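Local structure of klebicin C activity (Klebsiella pneumoniae, 7NNA) at residues A[77-82]-A[104-109]. The protein is a bacteriocin whose Tol-binding domain probably serves toxin entry into target cells, apparently through the efflux channel TolC. Residues are numbered along the deposited sequence; the frame is centred on the assembly and turned at random.
Sequences QNNKTR and GRQKAI
N78 and Q106 mark the closest backbone approach, CA to CA 7.0 Å, where the C-terminal end of helix 14-79 and the type I turn N79-R82 lie beside helix 93-197 in a long helical hairpin. A chi1 of 178° swings CG of N78 away from its backbone N and carries the amide across to the partner helix, where OD1 accepts from NE of R105 at 2.9 Å. The donor lies only 18° from the carbonyl plane, while OD1 sits in the plane of the guanidinium, at its edge; the two flat groups are nearly perpendicular. The bend of R105 at chi3 brings a second N-H to the turn, where NH2 gives a 3.0 Å bond to OG1 of T81. OG1 of T81 donates to the carbonyl O of N78 (2.8 Å), which also accepts the backbone N-H of T81; a threonine suits this turn because its hydroxyl both donates and accepts. On the other flank, N79 OD1 accepts from NE2 of Q106, also at 2.9 Å, but the donor stands well above the carbonyl plane. An extended glutamine spans this gap. CD1 of I109 packs on CB of N78 (3.7 Å), and the same side chain meets R74 and A75, while F102 adjoins N78, N79, T81 and R82. Within this pair R105 meets neutral acceptors, so its hold probably rests on N-H direction more than on charge pairing.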
ATOM      1  N   GLN A  77      -5.255  39.014 -32.519  1.00 34.70           N
ATOM      2  CA  GLN A  77      -5.790  39.208 -33.853  1.00 35.85           C
ATOM      3  C   GLN A  77      -6.717  40.413 -33.839  1.00 33.03           C
ATOM      4  O   GLN A  77      -6.630  41.255 -34.720  1.00 33.15           O
ATOM      5  CB  GLN A  77      -6.606  37.983 -34.276  1.00 41.21           C
ATOM      6  CG  GLN A  77      -5.811  36.714 -34.444  1.00 54.27           C
ATOM      7  CD  GLN A  77      -4.807  36.848 -35.543  1.00 70.06           C
ATOM      8  OE1 GLN A  77      -5.064  37.474 -36.592  1.00 75.56           O
ATOM      9  NE2 GLN A  77      -3.631  36.255 -35.325  1.00 74.53           N
ATOM     10  N   ASN A  78      -7.634  40.509 -32.848  1.00 30.71           N
ATOM     11  CA  ASN A  78      -8.553  41.649 -32.786  1.00 29.38           C
ATOM     12  C   ASN A  78      -7.762  42.955 -32.602  1.00 28.50           C
ATOM     13  O   ASN A  78      -8.141  43.967 -33.163  1.00 28.51           O
ATOM     14  CB  ASN A  78      -9.505  41.491 -31.587  1.00 29.68           C
ATOM     15  CG  ASN A  78     -10.434  42.701 -31.476  1.00 29.86           C
ATOM     16  OD1 ASN A  78     -11.114  43.070 -32.445  1.00 31.23           O
ATOM     17  ND2 ASN A  78     -10.389  43.391 -30.357  1.00 25.48           N
ATOM     18  N   ASN A  79      -6.636  42.919 -31.845  1.00 26.54           N
ATOM     19  CA  ASN A  79      -5.854  44.147 -31.606  1.00 25.63           C
ATOM     20  C   ASN A  79      -5.307  44.773 -32.890  1.00 28.75           C
ATOM     21  O   ASN A  79      -5.144  45.999 -32.950  1.00 27.75           O
ATOM     22  CB  ASN A  79      -4.765  43.848 -30.582  1.00 24.58           C
ATOM     23  CG  ASN A  79      -5.365  43.636 -29.215  1.00 22.08           C
ATOM     24  OD1 ASN A  79      -6.543  43.981 -28.960  1.00 21.62           O
ATOM     25  ND2 ASN A  79      -4.587  43.047 -28.303  1.00 19.17           N
ATOM     26  N   LYS A  80      -5.158  43.956 -33.951  1.00 30.80           N
ATOM     27  CA  LYS A  80      -4.741  44.512 -35.256  1.00 33.62           C
ATOM     28  C   LYS A  80      -5.749  45.445 -35.840  1.00 34.72           C
ATOM     29  O   LYS A  80      -5.374  46.216 -36.718  1.00 37.73           O
ATOM     30  CB  LYS A  80      -4.479  43.381 -36.271  1.00 37.68           C
ATOM     31  CG  LYS A  80      -3.479  42.357 -35.737  1.00 44.65           C
ATOM     32  CD  LYS A  80      -2.120  42.925 -35.581  1.00 52.43           C
ATOM     33  CE  LYS A  80      -1.070  41.842 -35.288  1.00 60.50           C
ATOM     34  NZ  LYS A  80      -1.425  40.519 -35.865  1.00 63.53           N
ATOM     35  N   THR A  81      -7.037  45.317 -35.491  1.00 33.37           N
ATOM     36  CA  THR A  81      -8.089  46.167 -36.051  1.00 33.19           C
ATOM     37  C   THR A  81      -8.261  47.494 -35.308  1.00 31.19           C
ATOM     38  O   THR A  81      -9.215  48.232 -35.606  1.00 31.19           O
ATOM     39  CB  THR A  81      -9.463  45.415 -36.064  1.00 35.38           C
ATOM     40  OG1 THR A  81      -9.984  45.283 -34.742  1.00 33.24           O
ATOM     41  CG2 THR A  81      -9.365  44.031 -36.707  1.00 37.65           C
ATOM     42  N   ARG A  82      -7.379  47.813 -34.335  1.00 27.23           N
ATOM     43  CA  ARG A  82      -7.503  49.086 -33.591  1.00 27.04           C
ATOM     44  C   ARG A  82      -7.505  50.292 -34.581  1.00 26.89           C
ATOM     45  O   ARG A  82      -6.583  50.442 -35.368  1.00 26.20           O
ATOM     46  CB  ARG A  82      -6.310  49.281 -32.615  1.00 26.78           C
ATOM     47  CG  ARG A  82      -6.427  50.535 -31.734  1.00 28.86           C
ATOM     48  CD  ARG A  82      -5.112  50.823 -31.009  1.00 31.26           C
ATOM     49  NE  ARG A  82      -4.814  49.691 -30.107  1.00 31.32           N
ATOM     50  CZ  ARG A  82      -5.257  49.610 -28.848  1.00 30.09           C
ATOM     51  NH1 ARG A  82      -5.939  50.632 -28.304  1.00 27.52           N
ATOM     52  NH2 ARG A  82      -5.052  48.507 -28.139  1.00 25.21           N
ATOM     53  N   GLY A 104     -15.377  47.546 -27.485  1.00 27.48           N
ATOM     54  CA  GLY A 104     -16.358  46.530 -27.084  1.00 28.86           C
ATOM     55  C   GLY A 104     -15.833  45.135 -27.377  1.00 30.55           C
ATOM     56  O   GLY A 104     -16.004  44.218 -26.568  1.00 30.48           O
ATOM     57  N   ARG A 105     -15.198  44.955 -28.555  1.00 30.32           N
ATOM     58  CA  ARG A 105     -14.632  43.639 -28.931  1.00 27.86           C
ATOM     59  C   ARG A 105     -13.443  43.297 -28.037  1.00 28.23           C
ATOM     60  O   ARG A 105     -13.311  42.156 -27.599  1.00 29.14           O
ATOM     61  CB  ARG A 105     -14.097  43.693 -30.355  1.00 28.60           C
ATOM     62  CG  ARG A 105     -15.204  43.593 -31.436  1.00 32.97           C
ATOM     63  CD  ARG A 105     -14.624  43.312 -32.788  1.00 34.75           C
ATOM     64  NE  ARG A 105     -13.587  44.289 -33.194  1.00 34.77           N
ATOM     65  CZ  ARG A 105     -13.810  45.389 -33.909  1.00 37.34           C
ATOM     66  NH1 ARG A 105     -15.058  45.797 -34.146  1.00 36.03           N
ATOM     67  NH2 ARG A 105     -12.792  46.141 -34.313  1.00 33.41           N
ATOM     68  N   GLN A 106     -12.585  44.287 -27.738  1.00 25.61           N
ATOM     69  CA  GLN A 106     -11.422  44.001 -26.865  1.00 24.03           C
ATOM     70  C   GLN A 106     -11.863  43.634 -25.410  1.00 25.29           C
ATOM     71  O   GLN A 106     -11.296  42.731 -24.777  1.00 24.76           O
ATOM     72  CB  GLN A 106     -10.459  45.199 -26.899  1.00 22.35           C
ATOM     73  CG  GLN A 106      -9.152  44.931 -26.163  1.00 21.51           C
ATOM     74  CD  GLN A 106      -8.259  46.125 -26.258  1.00 23.42           C
ATOM     75  OE1 GLN A 106      -8.590  47.202 -25.756  1.00 22.12           O
ATOM     76  NE2 GLN A 106      -7.158  45.983 -26.925  1.00 20.42           N
ATOM     77  N   LYS A 107     -12.899  44.293 -24.892  1.00 26.23           N
ATOM     78  CA  LYS A 107     -13.418  44.044 -23.556  1.00 27.88           C
ATOM     79  C   LYS A 107     -14.079  42.663 -23.491  1.00 29.39           C
ATOM     80  O   LYS A 107     -13.971  41.960 -22.442  1.00 28.83           O
ATOM     81  CB  LYS A 107     -14.514  45.097 -23.202  1.00 28.19           C
ATOM     82  CG  LYS A 107     -13.954  46.471 -22.864  1.00 30.58           C
ATOM     83  CD  LYS A 107     -13.598  46.647 -21.371  1.00 36.92           C
ATOM     84  CE  LYS A 107     -12.866  47.936 -21.026  1.00 40.50           C
ATOM     85  NZ  LYS A 107     -12.507  48.026 -19.562  1.00 41.56           N
ATOM     86  N   ALA A 108     -14.806  42.280 -24.577  1.00 29.62           N
ATOM     87  CA  ALA A 108     -15.481  40.966 -24.621  1.00 31.00           C
ATOM     88  C   ALA A 108     -14.468  39.831 -24.688  1.00 31.59           C
ATOM     89  O   ALA A 108     -14.660  38.761 -24.049  1.00 32.12           O
ATOM     90  CB  ALA A 108     -16.437  40.879 -25.792  1.00 32.00           C
ATOM     91  N   ILE A 109     -13.407  40.012 -25.499  1.00 30.10           N
ATOM     92  CA  ILE A 109     -12.366  38.980 -25.565  1.00 29.83           C
ATOM     93  C   ILE A 109     -11.650  38.868 -24.238  1.00 28.52           C
ATOM     94  O   ILE A 109     -11.370  37.738 -23.792  1.00 29.67           O
ATOM     95  CB  ILE A 109     -11.425  39.142 -26.769  1.00 30.79           C
ATOM     96  CG1 ILE A 109     -12.257  38.936 -28.050  1.00 34.22           C
ATOM     97  CG2 ILE A 109     -10.229  38.145 -26.734  1.00 31.66           C
ATOM     98  CD1 ILE A 109     -11.474  39.399 -29.321  1.00 35.64           C
TER